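Local atomic coordinates of uncharacterized protein (Magnetospirillum magneticum AMB-1, PDB entry 5MU5), a protein that is a Maf-type glycosyltransferase involved in bacterial flagella formation, where it probably transfers sugars onto flagellin. Residues G341-V353 against F361-S374. Numbering follows the deposited sequence.
Sequences GFGSATLIGSNTV and FEDVVYYFRPALSS
Strands 346-350 and 363-367 run parallel with axes 4.7 Å apart, and L347 and G349 each give an N-H and a C=O to the backbone on either side of V364 and Y366, V365 N to L347 O being short and nearly straight (2.8 Å). L347 sets CB over the centre of the F361 ring, 3.6 Å from the centroid, while A345 O meets the edge of that ring. CE2 and CZ of F361 also reach over a face of the F342 ring, the planes 39° apart. An alanine in place of F361 would probably open a gap between L347 and F342. Just past the strand ends N351 continues the pairing: its N donates to Y367 O, and, with CG held between its own N and C (chi1 59°), OD1 accepts R369 N at 3.0 Å, while ND2 binds a water that donates to R369 O. S350 CA lies over the Y367 ring, whose OH pairs with S389. T346 OG1 donates to the anti lone pair of D363 OD2 at 3.0 Å; R526 salt-bridges the same oxygen. This is the parallel part of a mixed sheet, consistent with a Rossmann-like fold; the chain running on to S374 is tied to it by backbone, amide and water.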
loop_
_atom_site.group_PDB
_atom_site.type_symbol
_atom_site.label_atom_id
_atom_site.label_comp_id
_atom_site.label_asym_id
_atom_site.label_seq_id
_atom_site.Cartn_x
_atom_site.Cartn_y
_atom_site.Cartn_z
ATOM N N GLY A 341 -25.294 14.976 23.442
ATOM C CA GLY A 341 -26.171 13.895 22.987
ATOM C C GLY A 341 -26.169 13.872 21.468
ATOM O O GLY A 341 -25.960 14.893 20.837
ATOM N N PHE A 342 -26.402 12.708 20.876
ATOM C CA PHE A 342 -26.385 12.570 19.415
ATOM C C PHE A 342 -27.760 12.497 18.786
ATOM O O PHE A 342 -27.881 12.404 17.563
ATOM C CB PHE A 342 -25.543 11.356 19.000
ATOM C CG PHE A 342 -24.091 11.665 18.868
ATOM C CD1 PHE A 342 -23.613 12.269 17.712
ATOM C CD2 PHE A 342 -23.205 11.371 19.887
ATOM C CE1 PHE A 342 -22.274 12.568 17.578
ATOM C CE2 PHE A 342 -21.858 11.668 19.764
ATOM C CZ PHE A 342 -21.394 12.271 18.614
ATOM N N GLY A 343 -28.799 12.546 19.609
ATOM C CA GLY A 343 -30.167 12.561 19.105
ATOM C C GLY A 343 -30.496 11.352 18.256
ATOM O O GLY A 343 -30.245 10.217 18.654
ATOM N N SER A 344 -31.046 11.603 17.074
ATOM C CA SER A 344 -31.447 10.536 16.157
ATOM C C SER A 344 -30.365 10.144 15.124
ATOM O O SER A 344 -30.669 9.444 14.170
ATOM C CB SER A 344 -32.672 11.005 15.393
ATOM O OG SER A 344 -32.315 12.158 14.649
ATOM N N ALA A 345 -29.125 10.602 15.299
ATOM C CA ALA A 345 -28.057 10.311 14.328
ATOM C C ALA A 345 -27.754 8.822 14.223
ATOM O O ALA A 345 -27.703 8.132 15.218
ATOM C CB ALA A 345 -26.781 11.074 14.689
ATOM N N THR A 346 -27.584 8.337 13.003
ATOM C CA THR A 346 -27.126 6.978 12.756
ATOM C C THR A 346 -25.612 7.052 12.612
ATOM O O THR A 346 -25.091 7.967 11.981
ATOM C CB THR A 346 -27.762 6.423 11.466
ATOM O OG1 THR A 346 -29.135 6.167 11.722
ATOM C CG2 THR A 346 -27.114 5.120 10.991
ATOM N N LEU A 347 -24.912 6.104 13.209
ATOM C CA LEU A 347 -23.465 6.010 13.081
ATOM C C LEU A 347 -23.124 5.108 11.894
ATOM O O LEU A 347 -23.626 3.995 11.803
ATOM C CB LEU A 347 -22.877 5.451 14.381
ATOM C CG LEU A 347 -21.376 5.175 14.569
ATOM C CD1 LEU A 347 -20.938 3.977 13.758
ATOM C CD2 LEU A 347 -20.502 6.365 14.239
ATOM N N ILE A 348 -22.305 5.604 10.968
ATOM C CA ILE A 348 -21.790 4.763 9.892
ATOM C C ILE A 348 -20.321 4.642 10.172
ATOM O O ILE A 348 -19.598 5.633 10.132
ATOM C CB ILE A 348 -21.957 5.365 8.494
ATOM C CG1 ILE A 348 -23.443 5.567 8.186
ATOM C CG2 ILE A 348 -21.286 4.462 7.452
ATOM C CD1 ILE A 348 -23.692 6.202 6.831
ATOM N N GLY A 349 -19.884 3.427 10.466
ATOM C CA GLY A 349 -18.513 3.200 10.790
ATOM C C GLY A 349 -17.931 1.983 10.116
ATOM O O GLY A 349 -18.636 1.095 9.623
ATOM N N SER A 350 -16.611 1.969 10.087
ATOM C CA SER A 350 -15.863 0.798 9.700
ATOM C C SER A 350 -16.184 -0.356 10.662
ATOM O O SER A 350 -16.427 -0.142 11.852
ATOM C CB SER A 350 -14.376 1.121 9.763
ATOM O OG SER A 350 -13.631 -0.064 9.844
ATOM N N ASN A 351 -16.146 -1.584 10.158
ATOM C CA ASN A 351 -16.381 -2.734 11.010
ATOM C C ASN A 351 -15.369 -2.876 12.140
ATOM O O ASN A 351 -15.617 -3.598 13.106
ATOM C CB ASN A 351 -16.442 -4.032 10.197
ATOM C CG ASN A 351 -15.177 -4.309 9.395
ATOM O OD1 ASN A 351 -14.681 -3.461 8.623
ATOM N ND2 ASN A 351 -14.668 -5.529 9.541
ATOM N N THR A 352 -14.246 -2.165 12.037
ATOM C CA THR A 352 -13.211 -2.228 13.049
ATOM C C THR A 352 -13.245 -1.094 14.064
ATOM O O THR A 352 -12.320 -0.970 14.842
ATOM C CB THR A 352 -11.830 -2.214 12.399
ATOM O OG1 THR A 352 -11.684 -0.998 11.683
ATOM C CG2 THR A 352 -11.659 -3.423 11.449
ATOM N N VAL A 353 -14.288 -0.265 14.083
ATOM C CA VAL A 353 -14.349 0.768 15.115
ATOM C C VAL A 353 -14.527 0.130 16.494
ATOM O O VAL A 353 -14.979 -1.023 16.617
ATOM C CB VAL A 353 -15.456 1.812 14.872
ATOM C CG1 VAL A 353 -15.231 2.492 13.532
ATOM C CG2 VAL A 353 -16.867 1.212 14.988
ATOM N N PHE A 361 -25.041 5.278 20.337
ATOM C CA PHE A 361 -25.996 5.556 19.279
ATOM C C PHE A 361 -27.182 4.634 19.291
ATOM O O PHE A 361 -27.043 3.438 19.447
ATOM C CB PHE A 361 -25.340 5.413 17.909
ATOM C CG PHE A 361 -24.365 6.482 17.610
ATOM C CD1 PHE A 361 -23.042 6.347 17.995
ATOM C CD2 PHE A 361 -24.764 7.628 16.951
ATOM C CE1 PHE A 361 -22.132 7.339 17.736
ATOM C CE2 PHE A 361 -23.855 8.624 16.685
ATOM C CZ PHE A 361 -22.539 8.481 17.078
ATOM N N GLU A 362 -28.346 5.224 19.074
ATOM C CA GLU A 362 -29.556 4.465 18.829
ATOM C C GLU A 362 -29.333 3.361 17.779
ATOM O O GLU A 362 -29.742 2.221 17.982
ATOM C CB GLU A 362 -30.662 5.432 18.366
ATOM C CG GLU A 362 -31.258 6.231 19.527
ATOM C CD GLU A 362 -32.053 7.451 19.101
ATOM O OE1 GLU A 362 -32.285 7.631 17.882
ATOM O OE2 GLU A 362 -32.447 8.230 20.003
ATOM N N ASP A 363 -28.625 3.697 16.697
ATOM C CA ASP A 363 -28.497 2.826 15.539
ATOM C C ASP A 363 -27.119 2.911 14.837
ATOM O O ASP A 363 -26.531 3.993 14.694
ATOM C CB ASP A 363 -29.615 3.209 14.584
ATOM C CG ASP A 363 -29.506 2.529 13.265
ATOM O OD1 ASP A 363 -29.454 1.278 13.210
ATOM O OD2 ASP A 363 -29.486 3.260 12.262
ATOM N N VAL A 364 -26.641 1.765 14.364
ATOM C CA VAL A 364 -25.297 1.620 13.836
ATOM C C VAL A 364 -25.272 0.845 12.523
ATOM O O VAL A 364 -25.856 -0.216 12.421
ATOM C CB VAL A 364 -24.403 0.879 14.859
ATOM C CG1 VAL A 364 -22.974 0.739 14.352
ATOM C CG2 VAL A 364 -24.387 1.623 16.188
ATOM N N VAL A 365 -24.583 1.398 11.537
ATOM C CA VAL A 365 -24.357 0.765 10.256
ATOM C C VAL A 365 -22.846 0.627 10.023
ATOM O O VAL A 365 -22.088 1.582 10.223
ATOM C CB VAL A 365 -24.920 1.597 9.105
ATOM C CG1 VAL A 365 -24.721 0.856 7.795
ATOM C CG2 VAL A 365 -26.397 1.892 9.333
ATOM N N TYR A 366 -22.422 -0.561 9.599
ATOM C CA TYR A 366 -21.029 -0.841 9.344
ATOM C C TYR A 366 -20.753 -1.018 7.857
ATOM O O TYR A 366 -21.568 -1.551 7.138
ATOM C CB TYR A 366 -20.588 -2.136 10.038
ATOM C CG TYR A 366 -20.620 -2.059 11.524
ATOM C CD1 TYR A 366 -19.808 -1.180 12.199
ATOM C CD2 TYR A 366 -21.486 -2.867 12.258
ATOM C CE1 TYR A 366 -19.847 -1.101 13.565
ATOM C CE2 TYR A 366 -21.546 -2.789 13.625
ATOM C CZ TYR A 366 -20.720 -1.916 14.271
ATOM O OH TYR A 366 -20.780 -1.837 15.628
ATOM N N TYR A 367 -19.580 -0.591 7.412
ATOM C CA TYR A 367 -19.091 -0.984 6.101
ATOM C C TYR A 367 -17.809 -1.776 6.387
ATOM O O TYR A 367 -17.225 -1.676 7.478
ATOM C CB TYR A 367 -18.842 0.217 5.210
ATOM C CG TYR A 367 -17.613 1.004 5.567
ATOM C CD1 TYR A 367 -17.654 1.998 6.507
ATOM C CD2 TYR A 367 -16.397 0.728 4.958
ATOM C CE1 TYR A 367 -16.501 2.710 6.844
ATOM C CE2 TYR A 367 -15.255 1.432 5.276
ATOM C CZ TYR A 367 -15.310 2.414 6.221
ATOM O OH TYR A 367 -14.158 3.113 6.503
ATOM N N PHE A 368 -17.394 -2.579 5.424
ATOM C CA PHE A 368 -16.228 -3.419 5.604
ATOM C C PHE A 368 -14.998 -2.797 4.997
ATOM O O PHE A 368 -14.909 -2.573 3.793
ATOM C CB PHE A 368 -16.500 -4.834 5.102
ATOM C CG PHE A 368 -17.447 -5.540 5.976
ATOM C CD1 PHE A 368 -18.797 -5.374 5.802
ATOM C CD2 PHE A 368 -16.989 -6.249 7.070
ATOM C CE1 PHE A 368 -19.686 -5.954 6.671
ATOM C CE2 PHE A 368 -17.872 -6.865 7.933
ATOM C CZ PHE A 368 -19.226 -6.711 7.734
ATOM N N ARG A 369 -14.055 -2.481 5.875
ATOM C CA ARG A 369 -12.837 -1.867 5.445
ATOM C C ARG A 369 -11.879 -2.917 4.865
ATOM O O ARG A 369 -11.523 -3.862 5.541
ATOM C CB ARG A 369 -12.193 -1.107 6.589
ATOM C CG ARG A 369 -11.230 -0.127 6.015
ATOM C CD ARG A 369 -10.490 0.678 7.033
ATOM N NE ARG A 369 -9.673 1.631 6.288
ATOM C CZ ARG A 369 -8.879 2.527 6.841
ATOM N NH1 ARG A 369 -8.805 2.603 8.157
ATOM N NH2 ARG A 369 -8.168 3.348 6.074
ATOM N N PRO A 370 -11.468 -2.743 3.605
ATOM C CA PRO A 370 -10.678 -3.771 2.940
ATOM C C PRO A 370 -9.223 -3.881 3.406
ATOM O O PRO A 370 -8.763 -3.081 4.217
ATOM C CB PRO A 370 -10.759 -3.370 1.455
ATOM C CG PRO A 370 -11.053 -1.912 1.451
ATOM C CD PRO A 370 -11.801 -1.614 2.714
ATOM N N ALA A 371 -8.530 -4.912 2.926
ATOM C CA ALA A 371 -7.089 -5.061 3.156
ATOM C C ALA A 371 -6.708 -5.274 4.626
ATOM O O ALA A 371 -5.704 -4.747 5.106
ATOM C CB ALA A 371 -6.334 -3.853 2.572
ATOM N N LEU A 372 -7.508 -6.062 5.330
ATOM C CA LEU A 372 -7.269 -6.356 6.739
ATOM C C LEU A 372 -7.739 -7.769 6.991
ATOM O O LEU A 372 -8.528 -8.291 6.222
ATOM C CB LEU A 372 -8.051 -5.394 7.650
ATOM C CG LEU A 372 -7.696 -3.904 7.600
ATOM C CD1 LEU A 372 -8.746 -3.048 8.311
ATOM C CD2 LEU A 372 -6.332 -3.640 8.207
ATOM N N SER A 373 -7.257 -8.375 8.071
ATOM C CA SER A 373 -7.712 -9.693 8.493
ATOM C C SER A 373 -9.231 -9.706 8.737
ATOM O O SER A 373 -9.897 -10.675 8.445
ATOM C CB SER A 373 -7.005 -10.104 9.791
ATOM O OG SER A 373 -7.261 -9.164 10.837
ATOM N N SER A 374 -9.761 -8.614 9.267
ATOM C CA SER A 374 -11.181 -8.484 9.542
ATOM C C SER A 374 -12.017 -8.473 8.265
ATOM O O SER A 374 -13.176 -8.873 8.284
ATOM C CB SER A 374 -11.422 -7.199 10.326
ATOM O OG SER A 374 -10.738 -6.118 9.711
HETATM O O HOH W 1 -12.341 -5.107 7.918
#